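Local coordinates for choline dehydrogenase and related flavoproteins (Aspergillus oryzae, PDB 3Q9T), which is a formate oxidase of the glucose-methanol-choline oxidoreductase family, carrying 8-formyl-FAD at its catalytic site, at residues D324-H329 with G346-G351; G524-K529 with L538-A543; S544-I549 with N556-V561. One frame throughout, in Å; residues are numbered along the deposited sequence.

Contact 1 of 3, residues D324-H329 with G346-G351; sequences DVLLRH and GPVGSG
Pro347 leads the 346-351 side into contact with helix 323-327, meeting both Val325 and Leu326. Its ring carbon CG lies 4.3 Å from Val325 CG1, a loose apolar touch, while its CB sits 4.4 Å from Leu326 CD1. The same methyl CD1 of Leu326 also rests 4.0 Å from the carbonyl O of Pro347. That oxygen is already engaged, since it accepts a hydrogen bond from the amide N of Ser350 within a short 3-10 turn over residues 347-349. Helix 323-327 leads into helix 331-343, and the 3-10 turn brings the chain back to the first of these helices before strand 353-358. Val336 of the intervening helix packs against Val325, Pro347 and Val348 alike. Next along the chain, Val348 offers its CG2 to Leu326 CD2 at 4.1 Å, the two side chains meeting at a slant. Leu326 reaches both residues by splitting its methyls, CD1 to Pro347 and CD2 to Val348; its CG stands opposite the carbonyl carbon (chi1 -65°), which points the fork at the 3-10 turn. No hydrogen bond joins the segments, and the carbonyl of Val348 turns to Ser53 instead.

Contact 2 of 3, residues G524-K529 with L538-A543; sequences GVVDPK and LRVADA. With FAY ([(2R,3S,4R,5R)-5-(6-amino-9H-purin-9-yl)-3,4-dihydroxytetrahydrofuran-2-yl]methyl (2R,3S,4S)-5-(8-formyl-7-methyl-2,4-dioxo-3,4-dihydrobenzo[g]pteridin-10(2H)-yl)-2,3,4-trihydroxypentyl dihydrogen diphosphate), chain D.
The guanidinium of Arg539 grips the backbone carbonyl of Lys529 side-on, with two nitrogens on one oxygen. NE of Arg539 stands 2.9 Å from Lys529 O, almost in line with the C=O bond, whereas NH2 of Arg539, 3.0 Å from Lys529 O, comes in on a lone pair in the carbonyl plane. Both bonds are bent, with N-H...O angles of 142° and 135°, as expected when two nearly parallel N-H groups share one acceptor. A bend of the arginine chain at chi3 (122°) brings this edge round to the oxygen, leaving NH1 to a salt bridge with Glu261. Lys529 CB lies 3.4 Å from Arg539 NH2, while the ammonium of Lys529 reaches away to Glu119. Farther along, the contact becomes apolar: Val526 CG1 packs 4.0 Å from Val540 CG2, the side chains crossing at about a right angle. Beyond the strand the chain enters the FAD site, where Ala543 N donates to the phosphate oxygen O2P of the 8-formyl-FAD at 2.9 Å in a nearly straight bond. Strand 538-540 is an outermost strand of the five-stranded parallel sheet of the Rossmann-like FAD domain, beside strand 261-264; helix 267-277 touches Val540 through Thr271, and helix 555-572 packs on Arg539 through Met568 and Ile569.

Contact 3 of 3, residues S544-I549 with N556-V561; sequences SVIPII and NSVYAV. With FAY ([(2R,3S,4R,5R)-5-(6-amino-9H-purin-9-yl)-3,4-dihydroxytetrahydrofuran-2-yl]methyl (2R,3S,4S)-5-(8-formyl-7-methyl-2,4-dioxo-3,4-dihydrobenzo[g]pteridin-10(2H)-yl)-2,3,4-trihydroxypentyl dihydrogen diphosphate), chain D.
Ile546 and Val545 project from the loop 544-549 onto helix 555-572, the C-terminal helix of the FAD-binding fold, which follows strand 538-540 and helps enclose the cofactor. The closer packing centres on Ile546. Its chain reaches outward with CG1 opposite the carbonyl carbon (chi1 -62°) and CD1 extended, so that this terminal methyl enters between two side chains of consecutive helical residues. There CD1 of Ile546 approaches Ser557 OG to 3.8 Å and Val558 CG2 to 4.0 Å, crossing Val558 at about a right angle. The serine hydroxyl is not left to this apolar neighbour alone: it is hydrogen-bonded to the carbonyl of Ile554, one turn back. Looser is the touch nearer the backbone, where CG1 of Ile546 remains 4.3 Å from Val561 CG2.

One helical turn beyond Val558, Val561 receives Val545. The two valines slide past each other in opposite directions, and the single methyl CG1 of Val545 spans both branches of Val561. The touching residues are all buried, whereas toward the outer side of the loop Pro547 and Ile548 are partly exposed and turn from this helix to Phe115 of helix 113-116. No hydrogen bond crosses between the segments; what joins them is side-chain packing.

Val558 also belongs to the cofactor pocket, and its other neighbours include Thr16 and Ala17 of helix 16-25. Its side chain is wedged between the loop and the 8-formyl-FAD: CG2 touches both Ile546 CD1 and C5' of the cofactor, and CG1 of Val558 lies 3.7 Å from O5', the oxygen that joins the ribityl chain to the phosphate.

From the N terminus, contact 1 comes first, closing the helical excursion between helix 323-327 and the turn ahead of strand 353-358. Contact 2 then closes a short loop on the outermost strand 538-540, and contact 3 closes the turn from that strand into helix 555-572. The three follow in series, none nested or crossed. Contact 1 stands apart, its centre about 40 Å from that of contact 2, on the other side of the chain's centre. Contacts 2 and 3, with centres about 10 Å apart, merge: Val545 CG2 lies 3.4 Å from Val540 O. Together they tie strand 538-540 and the loop after it to helix 555-572 beside the 8-formyl-FAD, which both touch.

Contact 1 of 3, residues D324-H329 with G346-G351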
# COMPACT_ATOMS: atom_id res chain seq x y z
N ASP A 324 5.52 -26.26 16.15
CA ASP A 324 6.55 -27.28 16.05
C ASP A 324 6.02 -28.59 15.46
O ASP A 324 6.79 -29.45 15.05
CB ASP A 324 7.21 -27.54 17.40
CG ASP A 324 8.69 -27.86 17.27
OD1 ASP A 324 9.40 -27.12 16.55
OD2 ASP A 324 9.15 -28.85 17.88
N VAL A 325 4.70 -28.71 15.42
CA VAL A 325 4.08 -29.92 14.91
C VAL A 325 3.61 -29.72 13.47
O VAL A 325 3.84 -30.58 12.62
CB VAL A 325 2.88 -30.32 15.76
CG1 VAL A 325 2.28 -31.61 15.23
CG2 VAL A 325 3.28 -30.45 17.24
N LEU A 326 2.98 -28.59 13.20
CA LEU A 326 2.36 -28.38 11.90
C LEU A 326 3.17 -27.51 10.93
O LEU A 326 3.16 -27.75 9.72
CB LEU A 326 0.95 -27.83 12.07
CG LEU A 326 -0.00 -28.81 12.76
CD1 LEU A 326 -1.33 -28.13 13.13
CD2 LEU A 326 -0.23 -30.02 11.87
N LEU A 327 3.87 -26.52 11.47
CA LEU A 327 4.50 -25.51 10.63
C LEU A 327 5.89 -25.87 10.15
O LEU A 327 6.27 -25.52 9.04
CB LEU A 327 4.57 -24.17 11.37
CG LEU A 327 3.63 -23.05 10.93
CD1 LEU A 327 4.15 -21.73 11.51
CD2 LEU A 327 3.51 -22.97 9.41
N ARG A 328 6.66 -26.54 11.00
CA ARG A 328 8.06 -26.82 10.71
C ARG A 328 8.24 -28.26 10.27
O ARG A 328 7.54 -29.15 10.74
CB ARG A 328 8.95 -26.48 11.93
CG ARG A 328 8.94 -24.99 12.26
CD ARG A 328 9.95 -24.59 13.31
NE ARG A 328 9.46 -24.83 14.67
CZ ARG A 328 8.87 -23.90 15.42
NH1 ARG A 328 8.69 -22.67 14.95
NH2 ARG A 328 8.46 -24.22 16.65
N HIS A 329 9.17 -28.48 9.35
CA HIS A 329 9.42 -29.84 8.89
C HIS A 329 10.11 -30.63 9.98
O HIS A 329 10.89 -30.07 10.76
CB HIS A 329 10.26 -29.84 7.60
CG HIS A 329 9.49 -29.50 6.36
ND1 HIS A 329 8.44 -30.26 5.90
CD2 HIS A 329 9.63 -28.49 5.47
CE1 HIS A 329 7.96 -29.73 4.79
NE2 HIS A 329 8.66 -28.65 4.51
N GLY A 346 -5.86 -36.89 14.05
CA GLY A 346 -4.76 -36.01 14.43
C GLY A 346 -4.94 -34.53 14.11
O GLY A 346 -5.95 -34.13 13.52
N PRO A 347 -3.95 -33.70 14.50
CA PRO A 347 -4.04 -32.24 14.41
C PRO A 347 -3.99 -31.71 12.96
O PRO A 347 -4.43 -30.59 12.70
CB PRO A 347 -2.82 -31.77 15.20
CG PRO A 347 -1.82 -32.87 15.00
CD PRO A 347 -2.63 -34.14 14.99
N VAL A 348 -3.44 -32.50 12.05
CA VAL A 348 -3.53 -32.15 10.63
C VAL A 348 -4.99 -31.84 10.23
O VAL A 348 -5.23 -31.03 9.34
CB VAL A 348 -2.96 -33.23 9.72
CG1 VAL A 348 -3.28 -32.92 8.25
CG2 VAL A 348 -1.43 -33.39 9.95
N GLY A 349 -5.95 -32.47 10.90
CA GLY A 349 -7.35 -32.23 10.61
C GLY A 349 -7.93 -31.04 11.35
O GLY A 349 -9.13 -30.77 11.27
N SER A 350 -7.08 -30.31 12.07
CA SER A 350 -7.53 -29.18 12.86
C SER A 350 -7.55 -27.84 12.10
O SER A 350 -6.68 -27.56 11.27
CB SER A 350 -6.67 -29.05 14.12
OG SER A 350 -7.10 -27.95 14.90
N GLY A 351 -8.55 -27.02 12.41
CA GLY A 351 -8.62 -25.65 11.91
C GLY A 351 -7.89 -24.66 12.80
O GLY A 351 -7.88 -23.46 12.51

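Contact 2 of 3, residues G524-K529 with L538-A543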
# COMPACT_ATOMS: atom_id res chain seq x y z
N GLY A 524 -31.54 0.01 -2.14
CA GLY A 524 -30.66 -1.11 -2.36
C GLY A 524 -30.81 -1.69 -3.75
O GLY A 524 -31.47 -1.08 -4.59
N VAL A 525 -30.19 -2.83 -4.02
CA VAL A 525 -30.29 -3.39 -5.36
C VAL A 525 -31.26 -4.57 -5.56
O VAL A 525 -31.79 -4.75 -6.65
CB VAL A 525 -28.91 -3.63 -6.05
CG1 VAL A 525 -27.77 -2.86 -5.35
CG2 VAL A 525 -28.62 -5.08 -6.21
N VAL A 526 -31.52 -5.35 -4.51
CA VAL A 526 -32.52 -6.40 -4.62
C VAL A 526 -33.63 -6.22 -3.60
O VAL A 526 -33.41 -5.65 -2.52
CB VAL A 526 -31.92 -7.79 -4.38
CG1 VAL A 526 -30.66 -7.97 -5.22
CG2 VAL A 526 -31.64 -7.98 -2.90
N ASP A 527 -34.81 -6.75 -3.91
CA ASP A 527 -35.95 -6.64 -3.02
C ASP A 527 -35.96 -7.75 -1.97
O ASP A 527 -35.05 -8.59 -1.93
CB ASP A 527 -37.28 -6.58 -3.82
CG ASP A 527 -37.63 -7.90 -4.51
OD1 ASP A 527 -37.00 -8.94 -4.22
OD2 ASP A 527 -38.55 -7.88 -5.35
N PRO A 528 -36.99 -7.78 -1.11
CA PRO A 528 -36.99 -8.81 -0.07
C PRO A 528 -37.01 -10.25 -0.59
O PRO A 528 -36.67 -11.15 0.17
CB PRO A 528 -38.26 -8.49 0.73
CG PRO A 528 -38.38 -7.01 0.62
CD PRO A 528 -37.98 -6.72 -0.83
N LYS A 529 -37.41 -10.47 -1.84
CA LYS A 529 -37.35 -11.82 -2.39
C LYS A 529 -36.05 -12.00 -3.17
O LYS A 529 -35.91 -12.93 -3.96
CB LYS A 529 -38.56 -12.11 -3.27
CG LYS A 529 -39.90 -11.80 -2.59
CD LYS A 529 -40.07 -12.56 -1.28
CE LYS A 529 -41.42 -12.25 -0.65
NZ LYS A 529 -41.66 -13.13 0.52
N LEU A 538 -34.30 -12.61 -12.31
CA LEU A 538 -32.92 -12.45 -11.86
C LEU A 538 -32.87 -12.22 -10.36
O LEU A 538 -33.44 -11.26 -9.86
CB LEU A 538 -32.24 -11.25 -12.55
CG LEU A 538 -30.77 -11.01 -12.14
CD1 LEU A 538 -29.95 -12.29 -12.31
CD2 LEU A 538 -30.13 -9.84 -12.89
N ARG A 539 -32.16 -13.09 -9.65
CA ARG A 539 -32.02 -12.93 -8.21
C ARG A 539 -30.54 -12.96 -7.85
O ARG A 539 -29.72 -13.45 -8.62
CB ARG A 539 -32.78 -14.04 -7.47
CG ARG A 539 -34.29 -13.92 -7.57
CD ARG A 539 -34.98 -15.19 -7.15
NE ARG A 539 -35.90 -14.96 -6.05
CZ ARG A 539 -37.19 -15.31 -6.02
NH1 ARG A 539 -37.77 -15.95 -7.04
NH2 ARG A 539 -37.89 -15.02 -4.95
N VAL A 540 -30.21 -12.42 -6.68
CA VAL A 540 -28.86 -12.51 -6.16
C VAL A 540 -28.89 -13.26 -4.86
O VAL A 540 -29.70 -12.96 -3.98
CB VAL A 540 -28.25 -11.12 -5.90
CG1 VAL A 540 -26.87 -11.26 -5.28
CG2 VAL A 540 -28.18 -10.34 -7.20
N ALA A 541 -28.02 -14.27 -4.74
CA ALA A 541 -27.89 -15.01 -3.50
C ALA A 541 -26.41 -15.18 -3.18
O ALA A 541 -25.72 -16.00 -3.79
CB ALA A 541 -28.63 -16.37 -3.57
N ASP A 542 -25.93 -14.33 -2.26
CA ASP A 542 -24.55 -14.35 -1.78
C ASP A 542 -24.34 -13.18 -0.81
O ASP A 542 -25.29 -12.43 -0.51
CB ASP A 542 -23.53 -14.33 -2.94
CG ASP A 542 -23.55 -13.04 -3.74
OD1 ASP A 542 -23.86 -11.99 -3.16
OD2 ASP A 542 -23.26 -13.08 -4.97
N ALA A 543 -23.11 -13.00 -0.34
CA ALA A 543 -22.83 -12.01 0.71
C ALA A 543 -23.10 -10.54 0.32
O ALA A 543 -23.09 -9.66 1.19
CB ALA A 543 -21.42 -12.18 1.24
P FAY D . -20.32 -16.18 -1.21
N1 FAY D . -16.50 -16.86 7.28
C2 FAY D . -16.76 -17.66 8.39
O2 FAY D . -17.91 -17.81 8.78
N3 FAY D . -15.85 -18.62 8.77
C4 FAY D . -14.53 -18.43 8.47
O4 FAY D . -13.69 -18.76 9.32
N5 FAY D . -12.92 -17.43 7.01
C6 FAY D . -11.37 -16.94 5.32
C7 FAY D . -11.06 -16.50 4.04
C8 FAY D . -12.08 -16.03 3.20
O8 FAY D . -12.63 -15.54 0.98
C9 FAY D . -13.41 -16.12 3.63
PA FAY D . -18.14 -17.07 -2.78
C1' FAY D . -16.20 -15.98 4.54
C10 FAY D . -15.23 -16.81 6.75
N10 FAY D . -15.02 -16.37 5.44
N1A FAY D . -17.04 -16.07 -13.61
O1A FAY D . -16.80 -16.47 -3.01
C1B FAY D . -17.30 -17.61 -8.60
O1P FAY D . -21.28 -17.23 -1.71
C2' FAY D . -16.84 -17.21 3.87
O2' FAY D . -15.82 -18.01 3.40
C2A FAY D . -17.34 -17.33 -13.13
O2A FAY D . -18.14 -18.21 -1.80
C2B FAY D . -16.15 -17.76 -7.62
O2B FAY D . -15.10 -18.57 -8.12
O2P FAY D . -21.03 -14.84 -1.04
C3' FAY D . -17.94 -17.08 2.76
O3' FAY D . -17.84 -18.01 1.68
N3A FAY D . -17.36 -17.58 -11.77
C3B FAY D . -16.84 -18.43 -6.45
O3B FAY D . -16.91 -19.81 -6.70
O3P FAY D . -19.15 -15.94 -2.30
C4' FAY D . -18.10 -15.71 2.15
O4' FAY D . -18.20 -14.81 3.25
C4A FAY D . -17.10 -16.57 -10.90
C4B FAY D . -18.25 -17.89 -6.51
O4B FAY D . -18.41 -17.30 -7.79
C4X FAY D . -14.22 -17.51 7.45
C5' FAY D . -19.34 -15.66 1.23
O5' FAY D . -19.53 -16.59 0.16
C5A FAY D . -16.81 -15.29 -11.36
C5B FAY D . -18.51 -16.89 -5.40
O5B FAY D . -18.70 -17.61 -4.21
C5X FAY D . -12.67 -16.81 5.80
C6A FAY D . -16.77 -15.04 -12.73
N6A FAY D . -16.39 -13.83 -13.18
N7A FAY D . -16.59 -14.50 -10.29
C7M FAY D . -9.60 -16.38 3.66
C8A FAY D . -16.75 -15.22 -9.17
C8M FAY D . -11.79 -15.96 1.75
C9A FAY D . -13.72 -16.46 4.94
N9A FAY D . -17.06 -16.50 -9.53

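Contact 3 of 3, residues S544-I549 with N556-V561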
# COMPACT_ATOMS: atom_id res chain seq x y z
N SER A 544 -23.34 -10.26 -0.96
CA SER A 544 -23.53 -8.86 -1.37
C SER A 544 -24.92 -8.38 -1.02
O SER A 544 -25.25 -7.20 -1.04
CB SER A 544 -23.26 -8.68 -2.87
OG SER A 544 -24.00 -9.59 -3.65
N VAL A 545 -25.73 -9.37 -0.67
CA VAL A 545 -27.12 -9.18 -0.35
C VAL A 545 -27.27 -8.66 1.08
O VAL A 545 -28.21 -7.92 1.39
CB VAL A 545 -27.82 -10.54 -0.56
CG1 VAL A 545 -28.71 -10.92 0.59
CG2 VAL A 545 -28.53 -10.56 -1.90
N ILE A 546 -26.31 -9.02 1.93
CA ILE A 546 -26.31 -8.70 3.37
C ILE A 546 -26.31 -7.20 3.67
O ILE A 546 -25.37 -6.49 3.32
CB ILE A 546 -25.14 -9.40 4.07
CG1 ILE A 546 -25.31 -10.91 3.95
CG2 ILE A 546 -25.04 -8.98 5.53
CD1 ILE A 546 -24.06 -11.73 4.38
N PRO A 547 -27.38 -6.71 4.31
CA PRO A 547 -27.59 -5.27 4.51
C PRO A 547 -26.93 -4.67 5.78
O PRO A 547 -26.72 -3.47 5.84
CB PRO A 547 -29.11 -5.15 4.60
CG PRO A 547 -29.52 -6.45 5.23
CD PRO A 547 -28.54 -7.51 4.75
N ILE A 548 -26.64 -5.50 6.77
CA ILE A 548 -25.93 -5.08 7.99
C ILE A 548 -25.03 -6.24 8.40
O ILE A 548 -25.52 -7.34 8.67
CB ILE A 548 -26.89 -4.81 9.15
CG1 ILE A 548 -27.92 -3.75 8.77
CG2 ILE A 548 -26.11 -4.35 10.38
CD1 ILE A 548 -28.88 -3.44 9.89
N ILE A 549 -23.72 -6.03 8.42
CA ILE A 549 -22.79 -7.15 8.60
C ILE A 549 -22.95 -7.80 9.98
O ILE A 549 -23.01 -7.12 10.99
CB ILE A 549 -21.32 -6.70 8.38
CG1 ILE A 549 -20.39 -7.92 8.26
CG2 ILE A 549 -20.88 -5.74 9.49
CD1 ILE A 549 -18.89 -7.55 8.05
N ASN A 556 -22.02 -18.51 8.15
CA ASN A 556 -23.33 -19.01 8.59
C ASN A 556 -24.45 -18.16 7.98
O ASN A 556 -25.40 -18.71 7.40
CB ASN A 556 -23.38 -19.05 10.13
CG ASN A 556 -24.63 -19.77 10.68
OD1 ASN A 556 -24.83 -19.78 11.89
ND2 ASN A 556 -25.45 -20.37 9.81
N SER A 557 -24.34 -16.84 8.06
CA SER A 557 -25.35 -15.96 7.46
C SER A 557 -25.43 -16.09 5.92
O SER A 557 -26.50 -15.92 5.32
CB SER A 557 -25.11 -14.50 7.85
OG SER A 557 -23.85 -14.04 7.35
N VAL A 558 -24.30 -16.41 5.29
CA VAL A 558 -24.29 -16.54 3.84
C VAL A 558 -25.04 -17.80 3.38
O VAL A 558 -25.83 -17.75 2.44
CB VAL A 558 -22.85 -16.51 3.27
CG1 VAL A 558 -22.87 -16.66 1.75
CG2 VAL A 558 -22.16 -15.22 3.70
N TYR A 559 -24.78 -18.92 4.03
CA TYR A 559 -25.59 -20.11 3.79
C TYR A 559 -27.05 -19.80 4.10
O TYR A 559 -27.92 -20.16 3.34
CB TYR A 559 -25.12 -21.28 4.66
CG TYR A 559 -23.91 -22.02 4.15
CD1 TYR A 559 -24.03 -22.96 3.12
CD2 TYR A 559 -22.65 -21.82 4.70
CE1 TYR A 559 -22.92 -23.66 2.66
CE2 TYR A 559 -21.53 -22.52 4.25
CZ TYR A 559 -21.68 -23.44 3.22
OH TYR A 559 -20.59 -24.15 2.77
N ALA A 560 -27.31 -19.12 5.21
CA ALA A 560 -28.70 -18.75 5.52
C ALA A 560 -29.36 -18.02 4.34
O ALA A 560 -30.53 -18.29 4.01
CB ALA A 560 -28.77 -17.87 6.76
N VAL A 561 -28.62 -17.09 3.74
CA VAL A 561 -29.13 -16.33 2.61
C VAL A 561 -29.51 -17.25 1.44
O VAL A 561 -30.57 -17.09 0.82
CB VAL A 561 -28.13 -15.25 2.15
CG1 VAL A 561 -28.40 -14.87 0.70
CG2 VAL A 561 -28.21 -14.00 3.07
P FAY D . -20.32 -16.18 -1.21
N1 FAY D . -16.50 -16.86 7.28
C2 FAY D . -16.76 -17.66 8.39
O2 FAY D . -17.91 -17.81 8.78
N3 FAY D . -15.85 -18.62 8.77
C4 FAY D . -14.53 -18.43 8.47
O4 FAY D . -13.69 -18.76 9.32
N5 FAY D . -12.92 -17.43 7.01
C6 FAY D . -11.37 -16.94 5.32
C7 FAY D . -11.06 -16.50 4.04
C8 FAY D . -12.08 -16.03 3.20
O8 FAY D . -12.63 -15.54 0.98
C9 FAY D . -13.41 -16.12 3.63
PA FAY D . -18.14 -17.07 -2.78
C1' FAY D . -16.20 -15.98 4.54
C10 FAY D . -15.23 -16.81 6.75
N10 FAY D . -15.02 -16.37 5.44
N1A FAY D . -17.04 -16.07 -13.61
O1A FAY D . -16.80 -16.47 -3.01
C1B FAY D . -17.30 -17.61 -8.60
O1P FAY D . -21.28 -17.23 -1.71
C2' FAY D . -16.84 -17.21 3.87
O2' FAY D . -15.82 -18.01 3.40
C2A FAY D . -17.34 -17.33 -13.13
O2A FAY D . -18.14 -18.21 -1.80
C2B FAY D . -16.15 -17.76 -7.62
O2B FAY D . -15.10 -18.57 -8.12
O2P FAY D . -21.03 -14.84 -1.04
C3' FAY D . -17.94 -17.08 2.76
O3' FAY D . -17.84 -18.01 1.68
N3A FAY D . -17.36 -17.58 -11.77
C3B FAY D . -16.84 -18.43 -6.45
O3B FAY D . -16.91 -19.81 -6.70
O3P FAY D . -19.15 -15.94 -2.30
C4' FAY D . -18.10 -15.71 2.15
O4' FAY D . -18.20 -14.81 3.25
C4A FAY D . -17.10 -16.57 -10.90
C4B FAY D . -18.25 -17.89 -6.51
O4B FAY D . -18.41 -17.30 -7.79
C4X FAY D . -14.22 -17.51 7.45
C5' FAY D . -19.34 -15.66 1.23
O5' FAY D . -19.53 -16.59 0.16
C5A FAY D . -16.81 -15.29 -11.36
C5B FAY D . -18.51 -16.89 -5.40
O5B FAY D . -18.70 -17.61 -4.21
C5X FAY D . -12.67 -16.81 5.80
C6A FAY D . -16.77 -15.04 -12.73
N6A FAY D . -16.39 -13.83 -13.18
N7A FAY D . -16.59 -14.50 -10.29
C7M FAY D . -9.60 -16.38 3.66
C8A FAY D . -16.75 -15.22 -9.17
C8M FAY D . -11.79 -15.96 1.75
C9A FAY D . -13.72 -16.46 4.94
N9A FAY D . -17.06 -16.50 -9.53